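Local structure of nitronate monooxygenase family protein (Pseudomonas aeruginosa, 4QIT) at residues G28-L34 against V249-S255; T246-L250 against A263-P267. The protein uses flavin mononucleotide and molecular oxygen to oxidise alkyl nitronates, with the toxin propionate 3-nitronate as best and presumed physiological substrate. The protein carries 1 engineered substitution. One frame throughout, in Å; residues are numbered along the deposited sequence.

Contact 1. Residues G28-L34 against V249-S255; sequences GVSTPAL and VLCPESS
Ser255 N donates to Val29 O (2.8 Å, nearly straight at 170°), in the carbonyl plane and on a lone pair, the first of three direct hydrogen bonds between the segments. Ser255 OG donates a hydrogen bond to Gly28 O at 2.8 Å from well above that carbonyl's plane; a water that donates to both Ser255 OG and Ser30 O makes a second bridge. Thr31 OG1 does two jobs at the start of helix 32-41. It donates to Glu253 O (2.7 Å) and, as N-cap, accepts from Leu34 N; with chi1 at 62°, OG1 sits between its backbone N and carbonyl carbon, close enough to serve both.

Apolar contacts fill in around these bonds. Thr31 CG2 lies against Ser255 CB at 3.6 Å, and Glu253 CB presses on the helix backbone at Leu34 CA (3.6 Å). The Glu253 carboxylate turns away to Ala344 N. Deeper, Leu34 CD1 reaches Cys251 CB, while Val29 CG1 meets Ser254 CB and, more loosely, Val249 CG2 (4.2 Å). Ser254 N to Cys251 O closes a type I turn, and Ser254 OG bonds back to Val249 O.

Val29 also touches the flavin and Tyr260 of helix 258-265; Leu34 and Cys251 rest on Ala344 of helix 344-355, and Pro32 faces helix 54-65.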
loop_
_atom_site.group_PDB
_atom_site.type_symbol
_atom_site.label_atom_id
_atom_site.label_comp_id
_atom_site.label_asym_id
_atom_site.label_seq_id
_atom_site.Cartn_x
_atom_site.Cartn_y
_atom_site.Cartn_z
ATOM N N GLY A 28 -23.361 -6.294 4.249
ATOM C CA GLY A 28 -23.599 -7.585 3.628
ATOM C C GLY A 28 -22.857 -8.746 4.274
ATOM O O GLY A 28 -23.088 -9.905 3.924
ATOM N N VAL A 29 -21.962 -8.443 5.209
ATOM C CA VAL A 29 -21.150 -9.483 5.857
ATOM C C VAL A 29 -21.261 -9.454 7.384
ATOM O O VAL A 29 -21.454 -10.499 8.021
ATOM C CB VAL A 29 -19.675 -9.385 5.444
ATOM C CG1 VAL A 29 -18.844 -10.408 6.211
ATOM C CG2 VAL A 29 -19.530 -9.599 3.944
ATOM N N SER A 30 -21.143 -8.275 7.987
ATOM C CA SER A 30 -21.380 -8.197 9.418
ATOM C C SER A 30 -22.863 -8.418 9.707
ATOM O O SER A 30 -23.725 -8.200 8.840
ATOM C CB SER A 30 -20.856 -6.890 10.020
ATOM O OG SER A 30 -21.301 -5.750 9.316
ATOM N N THR A 31 -23.148 -8.888 10.918
ATOM C CA THR A 31 -24.508 -9.199 11.348
ATOM C C THR A 31 -24.609 -8.839 12.820
ATOM O O THR A 31 -23.584 -8.681 13.481
ATOM C CB THR A 31 -24.775 -10.706 11.245
ATOM O OG1 THR A 31 -23.869 -11.393 12.124
ATOM C CG2 THR A 31 -24.605 -11.205 9.811
ATOM N N PRO A 32 -25.838 -8.720 13.355
ATOM C CA PRO A 32 -25.946 -8.563 14.808
ATOM C C PRO A 32 -25.260 -9.688 15.595
ATOM O O PRO A 32 -24.654 -9.401 16.634
ATOM C CB PRO A 32 -27.462 -8.566 15.041
ATOM C CG PRO A 32 -28.008 -7.949 13.790
ATOM C CD PRO A 32 -27.141 -8.535 12.687
ATOM N N ALA A 33 -25.339 -10.930 15.120
ATOM C CA ALA A 33 -24.667 -12.037 15.797
ATOM C C ALA A 33 -23.146 -11.843 15.844
ATOM O O ALA A 33 -22.524 -12.081 16.878
ATOM C CB ALA A 33 -25.019 -13.367 15.145
ATOM N N LEU A 34 -22.555 -11.414 14.729
ATOM C CA LEU A 34 -21.107 -11.199 14.684
ATOM C C LEU A 34 -20.703 -10.065 15.625
ATOM O O LEU A 34 -19.764 -10.210 16.419
ATOM C CB LEU A 34 -20.640 -10.900 13.249
ATOM C CG LEU A 34 -19.156 -10.542 13.147
ATOM C CD1 LEU A 34 -18.289 -11.695 13.600
ATOM C CD2 LEU A 34 -18.805 -10.141 11.720
ATOM N N VAL A 249 -14.438 -12.329 8.381
ATOM C CA VAL A 249 -15.336 -12.777 7.317
ATOM C C VAL A 249 -15.712 -14.258 7.426
ATOM O O VAL A 249 -16.875 -14.634 7.244
ATOM C CB VAL A 249 -14.759 -12.462 5.919
ATOM C CG1 VAL A 249 -15.601 -13.107 4.834
ATOM C CG2 VAL A 249 -14.706 -10.942 5.716
ATOM N N LEU A 250 -14.724 -15.090 7.739
ATOM C CA LEU A 250 -14.942 -16.533 7.861
ATOM C C LEU A 250 -15.613 -16.976 9.163
ATOM O O LEU A 250 -15.913 -18.164 9.330
ATOM C CB LEU A 250 -13.625 -17.288 7.677
ATOM C CG LEU A 250 -12.962 -17.142 6.312
ATOM C CD1 LEU A 250 -11.657 -17.907 6.320
ATOM C CD2 LEU A 250 -13.865 -17.653 5.198
ATOM N N CYS A 251 -15.842 -16.044 10.082
ATOM C CA CYS A 251 -16.544 -16.387 11.322
ATOM C C CYS A 251 -17.924 -16.914 10.960
ATOM O O CYS A 251 -18.561 -16.410 10.038
ATOM C CB CYS A 251 -16.690 -15.174 12.240
ATOM S SG CYS A 251 -15.136 -14.550 12.884
ATOM N N PRO A 252 -18.386 -17.945 11.673
ATOM C CA PRO A 252 -19.694 -18.543 11.394
ATOM C C PRO A 252 -20.835 -17.550 11.616
ATOM O O PRO A 252 -21.911 -17.712 11.025
ATOM C CB PRO A 252 -19.771 -19.705 12.398
ATOM C CG PRO A 252 -18.805 -19.339 13.477
ATOM C CD PRO A 252 -17.680 -18.651 12.754
ATOM N N GLU A 253 -20.595 -16.532 12.440
ATOM C CA GLU A 253 -21.600 -15.510 12.727
ATOM C C GLU A 253 -21.786 -14.508 11.588
ATOM O O GLU A 253 -22.776 -13.791 11.567
ATOM C CB GLU A 253 -21.237 -14.751 14.006
ATOM C CG GLU A 253 -21.194 -15.605 15.278
ATOM C CD GLU A 253 -19.878 -16.338 15.479
ATOM O OE1 GLU A 253 -18.933 -16.154 14.675
ATOM O OE2 GLU A 253 -19.773 -17.109 16.467
ATOM N N SER A 254 -20.843 -14.438 10.651
ATOM C CA SER A 254 -20.982 -13.483 9.552
ATOM C C SER A 254 -22.010 -13.979 8.539
ATOM O O SER A 254 -22.396 -15.154 8.564
ATOM C CB SER A 254 -19.640 -13.252 8.852
ATOM O OG SER A 254 -19.462 -14.170 7.787
ATOM N N SER A 255 -22.450 -13.098 7.641
ATOM C CA SER A 255 -23.381 -13.513 6.597
ATOM C C SER A 255 -22.724 -13.756 5.235
ATOM O O SER A 255 -23.404 -13.751 4.207
ATOM C CB SER A 255 -24.530 -12.508 6.449
ATOM O OG SER A 255 -24.035 -11.211 6.175
HETATM O O HOH W 1 -25.625 -8.927 6.716
#

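Contact 2. Residues T246-L250 against A263-P267. With FMN (flavin mononucleotide), chain C.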
loop_
_atom_site.group_PDB
_atom_site.type_symbol
_atom_site.label_atom_id
_atom_site.label_comp_id
_atom_site.label_asym_id
_atom_site.label_seq_id
_atom_site.Cartn_x
_atom_site.Cartn_y
_atom_site.Cartn_z
ATOM N N THR A 246 -11.445 -8.340 7.147
ATOM C CA THR A 246 -11.188 -9.623 6.491
ATOM C C THR A 246 -11.026 -10.766 7.497
ATOM O O THR A 246 -11.529 -11.871 7.277
ATOM C CB THR A 246 -9.941 -9.519 5.599
ATOM O OG1 THR A 246 -10.162 -8.490 4.628
ATOM C CG2 THR A 246 -9.672 -10.828 4.870
ATOM N N ALA A 247 -10.377 -10.483 8.623
ATOM C CA ALA A 247 -10.166 -11.510 9.656
ATOM C C ALA A 247 -11.466 -12.116 10.197
ATOM O O ALA A 247 -11.460 -13.268 10.662
ATOM C CB ALA A 247 -9.339 -10.960 10.791
ATOM N N PHE A 248 -12.567 -11.364 10.133
ATOM C CA PHE A 248 -13.841 -11.826 10.694
ATOM C C PHE A 248 -14.806 -12.388 9.658
ATOM O O PHE A 248 -15.873 -12.888 10.015
ATOM C CB PHE A 248 -14.526 -10.727 11.525
ATOM C CG PHE A 248 -13.828 -10.434 12.827
ATOM C CD1 PHE A 248 -14.110 -11.184 13.961
ATOM C CD2 PHE A 248 -12.864 -9.446 12.902
ATOM C CE1 PHE A 248 -13.468 -10.936 15.164
ATOM C CE2 PHE A 248 -12.212 -9.185 14.099
ATOM C CZ PHE A 248 -12.510 -9.941 15.231
ATOM N N VAL A 249 -14.438 -12.329 8.381
ATOM C CA VAL A 249 -15.336 -12.777 7.317
ATOM C C VAL A 249 -15.712 -14.258 7.426
ATOM O O VAL A 249 -16.875 -14.634 7.244
ATOM C CB VAL A 249 -14.759 -12.462 5.919
ATOM C CG1 VAL A 249 -15.601 -13.107 4.834
ATOM C CG2 VAL A 249 -14.706 -10.942 5.716
ATOM N N LEU A 250 -14.724 -15.090 7.739
ATOM C CA LEU A 250 -14.942 -16.533 7.861
ATOM C C LEU A 250 -15.613 -16.976 9.163
ATOM O O LEU A 250 -15.913 -18.164 9.330
ATOM C CB LEU A 250 -13.625 -17.288 7.677
ATOM C CG LEU A 250 -12.962 -17.142 6.312
ATOM C CD1 LEU A 250 -11.657 -17.907 6.320
ATOM C CD2 LEU A 250 -13.865 -17.653 5.198
ATOM N N ALA A 263 -14.029 -19.174 -1.474
ATOM C CA ALA A 263 -13.120 -18.283 -2.191
ATOM C C ALA A 263 -11.998 -17.786 -1.282
ATOM O O ALA A 263 -10.819 -17.815 -1.653
ATOM C CB ALA A 263 -13.889 -17.098 -2.751
ATOM N N LEU A 264 -12.371 -17.335 -0.089
ATOM C CA LEU A 264 -11.411 -16.735 0.829
ATOM C C LEU A 264 -10.496 -17.792 1.463
ATOM O O LEU A 264 -9.345 -17.500 1.798
ATOM C CB LEU A 264 -12.142 -15.889 1.882
ATOM C CG LEU A 264 -11.305 -15.159 2.933
ATOM C CD1 LEU A 264 -10.264 -14.257 2.258
ATOM C CD2 LEU A 264 -12.234 -14.353 3.820
ATOM N N LYS A 265 -10.991 -19.019 1.611
ATOM C CA LYS A 265 -10.167 -20.101 2.149
ATOM C C LYS A 265 -9.174 -20.696 1.144
ATOM O O LYS A 265 -8.150 -21.251 1.546
ATOM C CB LYS A 265 -11.039 -21.209 2.755
ATOM C CG LYS A 265 -11.598 -20.843 4.116
ATOM C CD LYS A 265 -12.239 -22.030 4.811
ATOM C CE LYS A 265 -13.634 -22.301 4.280
ATOM N NZ LYS A 265 -14.356 -23.294 5.138
ATOM N N GLY A 266 -9.461 -20.567 -0.150
ATOM C CA GLY A 266 -8.681 -21.247 -1.172
ATOM C C GLY A 266 -7.613 -20.399 -1.827
ATOM O O GLY A 266 -7.227 -19.352 -1.293
ATOM N N PRO A 267 -7.129 -20.839 -2.997
ATOM C CA PRO A 267 -5.978 -20.188 -3.632
ATOM C C PRO A 267 -6.253 -18.766 -4.130
ATOM O O PRO A 267 -5.313 -18.004 -4.326
ATOM C CB PRO A 267 -5.639 -21.119 -4.804
ATOM C CG PRO A 267 -6.898 -21.890 -5.066
ATOM C CD PRO A 267 -7.603 -22.016 -3.751
HETATM N N1 FMN C . -16.188 -0.102 5.794
HETATM C C2 FMN C . -17.304 0.698 5.998
HETATM O O2 FMN C . -17.151 1.831 6.435
HETATM N N3 FMN C . -18.577 0.236 5.748
HETATM C C4 FMN C . -18.733 -1.041 5.253
HETATM O O4 FMN C . -19.847 -1.493 5.002
HETATM C C4A FMN C . -17.624 -1.838 5.038
HETATM N N5 FMN C . -17.817 -3.101 4.543
HETATM C C5A FMN C . -16.747 -3.937 4.332
HETATM C C6 FMN C . -16.994 -5.212 3.843
HETATM C C7 FMN C . -15.955 -6.094 3.627
HETATM C C7M FMN C . -16.305 -7.463 3.119
HETATM C C8 FMN C . -14.643 -5.689 3.878
HETATM C C8M FMN C . -13.501 -6.632 3.627
HETATM C C9 FMN C . -14.399 -4.400 4.365
HETATM C C9A FMN C . -15.454 -3.510 4.601
HETATM N N10 FMN C . -15.245 -2.221 5.094
HETATM C C10 FMN C . -16.338 -1.383 5.304
HETATM C "C1'" FMN C . -13.847 -1.726 5.363
HETATM C "C2'" FMN C . -13.406 -1.923 6.803
HETATM O "O2'" FMN C . -14.031 -0.964 7.617
HETATM C "C3'" FMN C . -11.901 -1.744 6.945
HETATM O "O3'" FMN C . -11.439 -0.590 6.276
HETATM C "C4'" FMN C . -11.234 -2.944 6.311
HETATM O "O4'" FMN C . -12.014 -4.100 6.552
HETATM C "C5'" FMN C . -9.870 -3.134 6.951
HETATM O "O5'" FMN C . -9.182 -3.970 6.072
HETATM P P FMN C . -8.952 -5.511 6.392
HETATM O O1P FMN C . -9.057 -5.737 7.877
HETATM O O2P FMN C . -7.614 -5.871 5.823
HETATM O O3P FMN C . -10.064 -6.220 5.692
#
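Leu264 CD2 is the methyl on which this contact centres: it meets Val249 CG1 at 3.7 Å and Leu250 CG at 3.8 Å, set in the corner that these two side chains form. The Leu264 chain leaves its helix with CG anti to the backbone N (chi1 -179°), which sends CG out toward 246-250, with CD2 making the closer contacts. Its other methyl, CD1, comes near Thr246 CG2 only loosely, at 4.4 Å. Leu250 CD1 crosses the stem of Lys265, 3.7 Å from Lys265 CG. At the other end of the short helix, Thr246 binds the FMN phosphate. Thr246 N donates to FMN O3P (2.9 Å, 155° at the hydrogen), and Thr246 OG1 lies 2.5 Å from that same oxygen in a second hydrogen bond. Having OG1 beside its own backbone N (chi1 -59°) brings both groups to O3P, while CG2 points back toward Leu264.

One layer further out, Gly333 N is a further hydrogen-bond partner of Thr246 OG1. The backbone bond from Val249 N to Thr246 O helps hold the turn, and Leu264 is backed by Ala336 from a loop. The Lys265 ammonium forms a salt bridge with Glu341, so the methylene base serves the apolar patch while the charge is held elsewhere.

Thr246 thus sits at the start of a short, weakly bonded helix directly after strand 241-244, and the phosphate approaches its backbone N-H; Gly245 N and Gly224 N also bond the FMN. Such a phosphate site, built from the loops after the seventh and eighth strands and a short extra helix, is the classic phosphate-binding feature of FMN-dependent TIM barrels.

From the N terminus, the chain leaves strand 21-23, passes through 28-34 and enters helix 32-41; much later, strand 241-244 leads into 246-250. Contact 1 closes a long loop of 214 residues, bringing the loop after the first barrel strand against the loop after the eighth, two strands that adjoin in the sheet. Contact 2 closes a short local loop of 12 residues, bringing helix 258-265 back onto 246-249. They do not nest: contact 2 starts on the stretch that ends contact 1, sharing Val249 and Leu250, and closes further along the chain; Leu34 CD1 is also 4.2 Å from Phe248 CD1. Together they tie helices 32-41 and 258-265 to the segment that binds the FMN phosphate.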